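Local coordinates for response regulator receiver protein (Sinorhizobium medicae, PDB 2RDM) that probably acts as a phosphorylatable receiver module of a two-component signalling pathway, accepting a phosphoryl group on an aspartate, although its own pathway is unknown, at residues A15-L18 with L19-S23; I102-E105 with K106-S110; L113-A116 with V117-L121. The protein carries 1 engineered substitution. All blocks are in the same frame, centred on the assembly; numbering follows the deposited sequence.

Contact 1 (A15-L18 with L19-S23); sequences AILL and LDFES
Leu17 and Phe21, one helical turn apart, make the closest apolar side-chain contact here. CB of Leu17 rests 3.7 Å from CE2 of Phe21, so the leucine offers the root of its side chain, not its branch, to the CD2-CE2 side of the ring. Phe21 turns CG anti to its own carbonyl carbon (chi1 -60°), which leans its ring back along the helix over the turn before it. There the ring meets the leucine's carbonyl obliquely, with CD2 of Phe21 3.2 Å from O of Leu17. That same oxygen takes the N-H of Phe21 at 2.7 Å in an almost straight bond of 178°. Leu18 and Glu22 repeat the four-residue step: N of Glu22 donates to O of Leu18 at 2.8 Å, and CB of Glu22 lies 3.0 Å from that oxygen. Their ends meet loosely, CD2 of Leu18 lying 4.4 Å from OE1 of Glu22. In the beta-alpha-beta unit of strand 7-11, helix 15-27 and strand 31-35, Leu18 and Glu22 pack on Leu10 and Ala34 of the two strands. Phe21 also touches Leu10, and Leu17 reaches Asp12 and Lys106 in the loops.

Contact 2 (I102-E105 with K106-S110); sequences IILE and KPFTS
The Phe108 ring has Leu104 over one face and the Glu105-Lys106 peptide at its edge. CB of Leu104 stands over that face 3.9 Å from the ring centroid and 16° off the normal, a CH-pi contact displaced toward the CD2 side of the ring. Farther round, CD1 of Leu104 comes within 3.8 Å of CD1 of Phe108, and the two side chains cross at about a right angle. At the edge, C of Glu105 and N of Lys106 lie in the ring plane, and O of Glu105 is 3.8 Å from CD2 of Phe108. The ring gets there because CG sits between the backbone N and carbonyl carbon (chi1 57°), folding it back toward the strand. Phe108 also touches Ile85 of strand 82-86. With an alanine in place of Phe108, CB of Leu104 is likely to lose its CH-pi partner, leaving a gap between Leu104 and Ile85. Lys106 and Pro107, joined by a cis peptide at the end of strand 102-105, match the Lys-Pro pair characteristic of CheY-like receiver domains, where this lysine lies near the phosphorylation site; Phe108 then leads to Thr109, the N-cap of helix 110-122.

Contact 3 (L113-A116 with V117-L121); sequences LITA and VSQLL
Val117 starts the second segment by packing beside Leu113, both side chains pointing the same way, with CG2 of Val117 4.0 Å from CD1 of Leu113. CG2 also lies 3.4 Å from O of Leu113, the oxygen that accepts the N-H of Val117. Ser118 comes next and gives Ile114 O two donors: its own N at 2.9 Å and its hydroxyl OG at 2.7 Å. The two approach from opposite faces of the carbonyl plane. OG can reach back because it is anti to the carbonyl carbon of Ser118 (chi1 -55°), so the buried hydroxyl is satisfied within its own helix. Gln119 continues the backbone pattern, its N bonding Thr115 O at 2.9 Å; CB of Gln119 lies 3.1 Å from that oxygen, and the rest of the side chain runs extended beyond CG. Thr115 turns its own hydroxyl to Ala111 O, one turn earlier. Leu120 bonds through N to Ala116 O at 3.2 Å and brings CG to 3.3 Å from the same oxygen, its branch lying back against the preceding turn. Leu121 then carries the helix on, touching Phe30. Ala116, Val117 and Leu120 all pack on Val83 of the sheet, while Thr115, Ala116 and Gln119 meet the second subunit. This is the C-terminal helix of the (beta-alpha)5 receiver fold, a regular alpha-helix with one side on the parallel sheet and others against the second and third subunits.

Overall arrangement
Contact 2 touches both others, which also meet each other directly: its centre is about 14 Å from that of contact 1 and about 12 Å from that of contact 3, whereas the centres of contacts 1 and 3 are about 17 Å apart. The aromatic rings meet where CE1 of Phe21 lies 3.7 Å from CZ of Phe108, and CD2 of Leu113 adds helix 110-122 to this cluster, 4.0 Å from CD1 of Phe21. CD1 of Ile102 is 3.9 Å from CB of Ala116. CD1 of Leu17 packs 3.4 Å from NZ of Lys106, the lysine that in CheY-like receivers lies beside the phosphorylated aspartate, probably Asp57 here. A glycerol is bound about 3 Å from the Lys106 side chain.

Contact 1 (A15-L18 with L19-S23)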
ATOM      1  N   ALA A  15      25.358  24.093   9.086  1.00 70.71           N
ATOM      2  CA  ALA A  15      25.759  23.650  10.424  1.00 70.99           C
ATOM      3  C   ALA A  15      24.600  23.486  11.403  1.00 71.61           C
ATOM      4  O   ALA A  15      24.535  22.474  12.111  1.00 70.95           O
ATOM      5  CB  ALA A  15      26.821  24.592  10.999  1.00 70.36           C
ATOM      6  N   ILE A  16      23.698  24.473  11.436  1.00 70.54           N
ATOM      7  CA  ILE A  16      22.532  24.438  12.333  1.00 69.39           C
ATOM      8  C   ILE A  16      21.640  23.207  12.092  1.00 66.76           C
ATOM      9  O   ILE A  16      21.254  22.526  13.040  1.00 64.69           O
ATOM     10  CB  ILE A  16      21.697  25.766  12.319  1.00 70.97           C
ATOM     11  CG1 ILE A  16      21.285  26.177  10.896  1.00 73.42           C
ATOM     12  CG2 ILE A  16      22.473  26.893  13.007  1.00 70.95           C
ATOM     13  CD1 ILE A  16      19.928  26.888  10.816  1.00 74.12           C
ATOM     14  N   LEU A  17      21.368  22.908  10.821  1.00 62.94           N
ATOM     15  CA  LEU A  17      20.461  21.826  10.450  1.00 58.51           C
ATOM     16  C   LEU A  17      21.092  20.441  10.555  1.00 55.81           C
ATOM     17  O   LEU A  17      20.452  19.510  11.047  1.00 49.08           O
ATOM     18  CB  LEU A  17      19.881  22.053   9.052  1.00 57.85           C
ATOM     19  CG  LEU A  17      18.928  23.243   8.889  1.00 64.97           C
ATOM     20  CD1 LEU A  17      18.287  23.179   7.523  1.00 64.02           C
ATOM     21  CD2 LEU A  17      17.847  23.293   9.979  1.00 61.48           C
ATOM     22  N   LEU A  18      22.342  20.310  10.103  1.00 55.51           N
ATOM     23  CA  LEU A  18      23.059  19.040  10.208  1.00 55.14           C
ATOM     24  C   LEU A  18      23.075  18.550  11.655  1.00 53.20           C
ATOM     25  O   LEU A  18      22.759  17.397  11.905  1.00 51.03           O
ATOM     26  CB  LEU A  18      24.484  19.137   9.648  1.00 56.40           C
ATOM     27  CG  LEU A  18      25.262  17.811   9.620  1.00 59.31           C
ATOM     28  CD1 LEU A  18      25.100  17.077   8.288  1.00 57.91           C
ATOM     29  CD2 LEU A  18      26.732  18.003   9.969  1.00 63.17           C
ATOM     30  N   LEU A  19      23.414  19.439  12.592  1.00 55.98           N
ATOM     31  CA  LEU A  19      23.434  19.114  14.029  1.00 58.37           C
ATOM     32  C   LEU A  19      22.026  18.869  14.610  1.00 55.63           C
ATOM     33  O   LEU A  19      21.856  18.061  15.525  1.00 54.75           O
ATOM     34  CB  LEU A  19      24.173  20.206  14.826  1.00 60.12           C
ATOM     35  CG  LEU A  19      25.698  20.153  15.062  1.00 65.27           C
ATOM     36  CD1 LEU A  19      26.130  18.878  15.792  1.00 67.91           C
ATOM     37  CD2 LEU A  19      26.529  20.346  13.786  1.00 67.30           C
ATOM     38  N   ASP A  20      21.036  19.572  14.058  1.00 54.54           N
ATOM     39  CA  ASP A  20      19.625  19.416  14.407  1.00 50.64           C
ATOM     40  C   ASP A  20      19.110  18.054  13.956  1.00 47.77           C
ATOM     41  O   ASP A  20      18.536  17.310  14.755  1.00 46.18           O
ATOM     42  CB  ASP A  20      18.804  20.526  13.743  1.00 52.83           C
ATOM     43  CG  ASP A  20      17.377  20.586  14.233  1.00 61.35           C
ATOM     44  OD1 ASP A  20      17.105  20.143  15.370  1.00 74.95           O
ATOM     45  OD2 ASP A  20      16.524  21.100  13.478  1.00 64.58           O
ATOM     46  N   PHE A  21      19.325  17.732  12.678  1.00 44.64           N
ATOM     47  CA  PHE A  21      18.936  16.438  12.135  1.00 41.49           C
ATOM     48  C   PHE A  21      19.732  15.321  12.801  1.00 36.24           C
ATOM     49  O   PHE A  21      19.168  14.278  13.134  1.00 41.87           O
ATOM     50  CB  PHE A  21      19.087  16.384  10.604  1.00 39.27           C
ATOM     51  CG  PHE A  21      18.244  17.395   9.864  1.00 39.36           C
ATOM     52  CD1 PHE A  21      16.928  17.651  10.250  1.00 42.96           C
ATOM     53  CD2 PHE A  21      18.760  18.079   8.766  1.00 43.47           C
ATOM     54  CE1 PHE A  21      16.148  18.584   9.567  1.00 44.20           C
ATOM     55  CE2 PHE A  21      17.987  19.020   8.079  1.00 42.34           C
ATOM     56  CZ  PHE A  21      16.680  19.269   8.480  1.00 41.22           C
ATOM     57  N   GLU A  22      21.030  15.559  13.021  1.00 36.79           N
ATOM     58  CA  GLU A  22      21.915  14.567  13.634  1.00 40.68           C
ATOM     59  C   GLU A  22      21.454  14.178  15.032  1.00 39.64           C
ATOM     60  O   GLU A  22      21.360  12.988  15.334  1.00 43.63           O
ATOM     61  CB  GLU A  22      23.370  15.063  13.676  1.00 40.75           C
ATOM     62  CG  GLU A  22      24.364  14.085  14.289  1.00 43.39           C
ATOM     63  CD  GLU A  22      25.815  14.420  13.966  1.00 49.83           C
ATOM     64  OE1 GLU A  22      26.106  15.556  13.519  1.00 56.24           O
ATOM     65  OE2 GLU A  22      26.668  13.532  14.160  1.00 52.57           O
ATOM     66  N   SER A  23      21.167  15.176  15.874  1.00 41.32           N
ATOM     67  CA  SER A  23      20.750  14.910  17.256  1.00 40.17           C
ATOM     68  C   SER A  23      19.363  14.279  17.334  1.00 38.83           C
ATOM     69  O   SER A  23      19.125  13.437  18.193  1.00 40.33           O
ATOM     70  CB  SER A  23      20.825  16.162  18.131  1.00 43.45           C
ATOM     71  OG  SER A  23      20.087  17.224  17.560  1.00 47.65           O
TER

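Contact 2 (I102-E105 with K106-S110)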
ATOM      1  N   ILE A 102      11.110   8.761   0.243  1.00 27.42           N
ATOM      2  CA  ILE A 102      10.227   9.785   0.810  1.00 30.07           C
ATOM      3  C   ILE A 102      10.930  11.132   0.657  1.00 28.98           C
ATOM      4  O   ILE A 102      12.123  11.223   0.906  1.00 27.41           O
ATOM      5  CB  ILE A 102       9.934   9.487   2.291  1.00 27.80           C
ATOM      6  CG1 ILE A 102       9.103   8.196   2.413  1.00 27.03           C
ATOM      7  CG2 ILE A 102       9.225  10.641   2.987  1.00 26.98           C
ATOM      8  CD1 ILE A 102       8.817   7.777   3.853  1.00 32.26           C
ATOM      9  N   ILE A 103      10.216  12.165   0.224  1.00 28.71           N
ATOM     10  CA  ILE A 103      10.783  13.515   0.311  1.00 29.48           C
ATOM     11  C   ILE A 103      10.073  14.326   1.404  1.00 27.86           C
ATOM     12  O   ILE A 103       8.837  14.324   1.482  1.00 28.66           O
ATOM     13  CB  ILE A 103      10.817  14.272  -1.065  1.00 30.47           C
ATOM     14  CG1 ILE A 103      11.515  15.636  -0.906  1.00 34.99           C
ATOM     15  CG2 ILE A 103       9.431  14.392  -1.681  1.00 32.57           C
ATOM     16  CD1 ILE A 103      12.061  16.222  -2.189  1.00 33.85           C
ATOM     17  N   LEU A 104      10.857  14.980   2.254  1.00 28.89           N
ATOM     18  CA  LEU A 104      10.329  15.854   3.286  1.00 30.68           C
ATOM     19  C   LEU A 104      10.638  17.297   2.904  1.00 34.02           C
ATOM     20  O   LEU A 104      11.794  17.648   2.715  1.00 31.23           O
ATOM     21  CB  LEU A 104      10.964  15.521   4.629  1.00 30.76           C
ATOM     22  CG  LEU A 104      10.885  14.074   5.139  1.00 33.54           C
ATOM     23  CD1 LEU A 104      11.558  13.973   6.491  1.00 34.32           C
ATOM     24  CD2 LEU A 104       9.450  13.606   5.223  1.00 29.88           C
ATOM     25  N   GLU A 105       9.611  18.128   2.771  1.00 35.70           N
ATOM     26  CA  GLU A 105       9.846  19.532   2.450  1.00 44.25           C
ATOM     27  C   GLU A 105       9.632  20.414   3.670  1.00 42.82           C
ATOM     28  O   GLU A 105       8.640  20.268   4.386  1.00 41.05           O
ATOM     29  CB  GLU A 105       9.017  20.001   1.243  1.00 45.92           C
ATOM     30  CG  GLU A 105       7.521  19.703   1.299  1.00 59.01           C
ATOM     31  CD  GLU A 105       6.777  20.117   0.024  1.00 63.18           C
ATOM     32  OE1 GLU A 105       5.688  19.553  -0.235  1.00 75.37           O
ATOM     33  OE2 GLU A 105       7.272  21.001  -0.716  1.00 69.52           O
ATOM     34  N   LYS A 106      10.587  21.309   3.905  1.00 41.60           N
ATOM     35  CA  LYS A 106      10.543  22.240   5.032  1.00 43.04           C
ATOM     36  C   LYS A 106       9.286  23.117   4.969  1.00 42.66           C
ATOM     37  O   LYS A 106       8.914  23.577   3.890  1.00 46.99           O
ATOM     38  CB  LYS A 106      11.819  23.090   5.061  1.00 44.60           C
ATOM     39  CG  LYS A 106      13.075  22.269   5.315  1.00 53.25           C
ATOM     40  CD  LYS A 106      14.326  23.086   5.074  1.00 56.86           C
ATOM     41  CE  LYS A 106      15.554  22.211   5.089  1.00 55.48           C
ATOM     42  NZ  LYS A 106      16.725  22.956   4.563  1.00 60.53           N
ATOM     43  N   PRO A 107       8.599  23.308   6.116  1.00 41.98           N
ATOM     44  CA  PRO A 107       8.951  22.757   7.423  1.00 40.30           C
ATOM     45  C   PRO A 107       8.421  21.338   7.643  1.00 35.69           C
ATOM     46  O   PRO A 107       7.352  20.981   7.141  1.00 35.91           O
ATOM     47  CB  PRO A 107       8.271  23.720   8.393  1.00 40.35           C
ATOM     48  CG  PRO A 107       7.076  24.216   7.650  1.00 42.91           C
ATOM     49  CD  PRO A 107       7.376  24.131   6.180  1.00 44.04           C
ATOM     50  N   PHE A 108       9.200  20.542   8.367  1.00 35.84           N
ATOM     51  CA  PHE A 108       8.750  19.247   8.865  1.00 34.84           C
ATOM     52  C   PHE A 108       9.297  19.064  10.264  1.00 37.08           C
ATOM     53  O   PHE A 108      10.246  19.747  10.663  1.00 39.12           O
ATOM     54  CB  PHE A 108       9.164  18.090   7.929  1.00 29.90           C
ATOM     55  CG  PHE A 108      10.640  17.996   7.691  1.00 31.84           C
ATOM     56  CD1 PHE A 108      11.440  17.222   8.530  1.00 30.01           C
ATOM     57  CD2 PHE A 108      11.230  18.653   6.616  1.00 37.70           C
ATOM     58  CE1 PHE A 108      12.812  17.142   8.319  1.00 40.50           C
ATOM     59  CE2 PHE A 108      12.596  18.565   6.393  1.00 37.41           C
ATOM     60  CZ  PHE A 108      13.383  17.813   7.250  1.00 36.44           C
ATOM     61  N   THR A 109       8.712  18.134  11.009  1.00 33.37           N
ATOM     62  CA  THR A 109       9.054  17.963  12.403  1.00 31.92           C
ATOM     63  C   THR A 109      10.029  16.815  12.584  1.00 32.59           C
ATOM     64  O   THR A 109      10.236  16.011  11.676  1.00 30.43           O
ATOM     65  CB  THR A 109       7.808  17.662  13.231  1.00 34.84           C
ATOM     66  OG1 THR A 109       7.281  16.395  12.828  1.00 30.52           O
ATOM     67  CG2 THR A 109       6.756  18.745  12.996  1.00 31.32           C
ATOM     68  N   SER A 110      10.613  16.753  13.773  1.00 34.61           N
ATOM     69  CA  SER A 110      11.451  15.636  14.185  1.00 33.71           C
ATOM     70  C   SER A 110      10.715  14.299  14.090  1.00 35.07           C
ATOM     71  O   SER A 110      11.287  13.303  13.646  1.00 31.06           O
ATOM     72  CB  SER A 110      11.948  15.867  15.615  1.00 37.80           C
ATOM     73  OG  SER A 110      10.850  16.012  16.510  1.00 45.57           O
TER

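Contact 3 (L113-A116 with V117-L121)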
ATOM      1  N   LEU A 113      10.559  13.097  10.506  1.00 25.79           N
ATOM      2  CA  LEU A 113      11.829  12.599  10.005  1.00 28.49           C
ATOM      3  C   LEU A 113      12.036  11.162  10.496  1.00 27.25           C
ATOM      4  O   LEU A 113      12.385  10.268   9.713  1.00 29.39           O
ATOM      5  CB  LEU A 113      12.989  13.486  10.455  1.00 27.40           C
ATOM      6  CG  LEU A 113      14.418  12.975  10.189  1.00 32.95           C
ATOM      7  CD1 LEU A 113      14.657  12.642   8.711  1.00 33.15           C
ATOM      8  CD2 LEU A 113      15.431  14.007  10.672  1.00 32.94           C
ATOM      9  N   ILE A 114      11.790  10.964  11.782  1.00 27.94           N
ATOM     10  CA  ILE A 114      12.007   9.665  12.445  1.00 26.06           C
ATOM     11  C   ILE A 114      11.054   8.579  11.913  1.00 29.43           C
ATOM     12  O   ILE A 114      11.465   7.429  11.677  1.00 27.79           O
ATOM     13  CB  ILE A 114      11.860   9.818  13.986  1.00 32.44           C
ATOM     14  CG1 ILE A 114      13.002  10.670  14.582  1.00 34.45           C
ATOM     15  CG2 ILE A 114      11.815   8.468  14.664  1.00 32.40           C
ATOM     16  CD1 ILE A 114      14.402  10.342  14.052  1.00 36.24           C
ATOM     17  N   THR A 115       9.784   8.946  11.752  1.00 27.71           N
ATOM     18  CA  THR A 115       8.773   8.077  11.164  1.00 25.05           C
ATOM     19  C   THR A 115       9.155   7.664   9.743  1.00 28.78           C
ATOM     20  O   THR A 115       9.089   6.502   9.416  1.00 25.29           O
ATOM     21  CB  THR A 115       7.365   8.737  11.193  1.00 24.27           C
ATOM     22  OG1 THR A 115       6.997   8.977  12.560  1.00 28.32           O
ATOM     23  CG2 THR A 115       6.342   7.820  10.562  1.00 30.77           C
ATOM     24  N   ALA A 116       9.597   8.617   8.921  1.00 21.32           N
ATOM     25  CA  ALA A 116      10.009   8.322   7.557  1.00 24.79           C
ATOM     26  C   ALA A 116      11.158   7.326   7.525  1.00 28.71           C
ATOM     27  O   ALA A 116      11.097   6.328   6.808  1.00 26.53           O
ATOM     28  CB  ALA A 116      10.417   9.615   6.834  1.00 24.41           C
ATOM     29  N   VAL A 117      12.183   7.579   8.329  1.00 29.29           N
ATOM     30  CA  VAL A 117      13.384   6.736   8.334  1.00 25.61           C
ATOM     31  C   VAL A 117      13.016   5.323   8.805  1.00 23.32           C
ATOM     32  O   VAL A 117      13.346   4.345   8.128  1.00 27.04           O
ATOM     33  CB  VAL A 117      14.520   7.369   9.199  1.00 27.56           C
ATOM     34  CG1 VAL A 117      15.668   6.409   9.423  1.00 26.81           C
ATOM     35  CG2 VAL A 117      15.066   8.623   8.505  1.00 24.75           C
ATOM     36  N   SER A 118      12.288   5.247   9.916  1.00 24.30           N
ATOM     37  CA  SER A 118      11.924   3.945  10.549  1.00 25.16           C
ATOM     38  C   SER A 118      11.016   3.101   9.666  1.00 25.54           C
ATOM     39  O   SER A 118      11.199   1.877   9.546  1.00 28.47           O
ATOM     40  CB  SER A 118      11.226   4.201  11.894  1.00 27.26           C
ATOM     41  OG  SER A 118      12.013   5.017  12.748  1.00 28.01           O
ATOM     42  N   GLN A 119      10.021   3.748   9.054  1.00 26.21           N
ATOM     43  CA  GLN A 119       9.096   3.085   8.142  1.00 27.48           C
ATOM     44  C   GLN A 119       9.825   2.465   6.940  1.00 27.98           C
ATOM     45  O   GLN A 119       9.535   1.348   6.541  1.00 28.90           O
ATOM     46  CB  GLN A 119       8.055   4.108   7.661  1.00 25.55           C
ATOM     47  CG  GLN A 119       7.032   3.601   6.712  1.00 36.32           C
ATOM     48  CD  GLN A 119       6.140   4.732   6.243  1.00 46.30           C
ATOM     49  OE1 GLN A 119       5.698   5.560   7.048  1.00 37.29           O
ATOM     50  NE2 GLN A 119       5.887   4.784   4.943  1.00 45.59           N
ATOM     51  N   LEU A 120      10.774   3.196   6.366  1.00 28.79           N
ATOM     52  CA  LEU A 120      11.525   2.684   5.223  1.00 28.42           C
ATOM     53  C   LEU A 120      12.494   1.567   5.592  1.00 26.99           C
ATOM     54  O   LEU A 120      12.668   0.636   4.819  1.00 30.93           O
ATOM     55  CB  LEU A 120      12.259   3.809   4.515  1.00 25.18           C
ATOM     56  CG  LEU A 120      11.333   4.840   3.857  1.00 25.32           C
ATOM     57  CD1 LEU A 120      12.177   5.966   3.259  1.00 25.64           C
ATOM     58  CD2 LEU A 120      10.418   4.216   2.821  1.00 27.11           C
ATOM     59  N   LEU A 121      13.106   1.661   6.774  1.00 29.27           N
ATOM     60  CA  LEU A 121      13.950   0.570   7.282  1.00 29.78           C
ATOM     61  C   LEU A 121      13.111  -0.657   7.550  1.00 29.63           C
ATOM     62  O   LEU A 121      13.516  -1.766   7.203  1.00 32.77           O
ATOM     63  CB  LEU A 121      14.665   0.977   8.566  1.00 27.58           C
ATOM     64  CG  LEU A 121      15.852   1.925   8.436  1.00 32.98           C
ATOM     65  CD1 LEU A 121      16.027   2.631   9.742  1.00 36.31           C
ATOM     66  CD2 LEU A 121      17.113   1.171   8.064  1.00 34.28           C
TER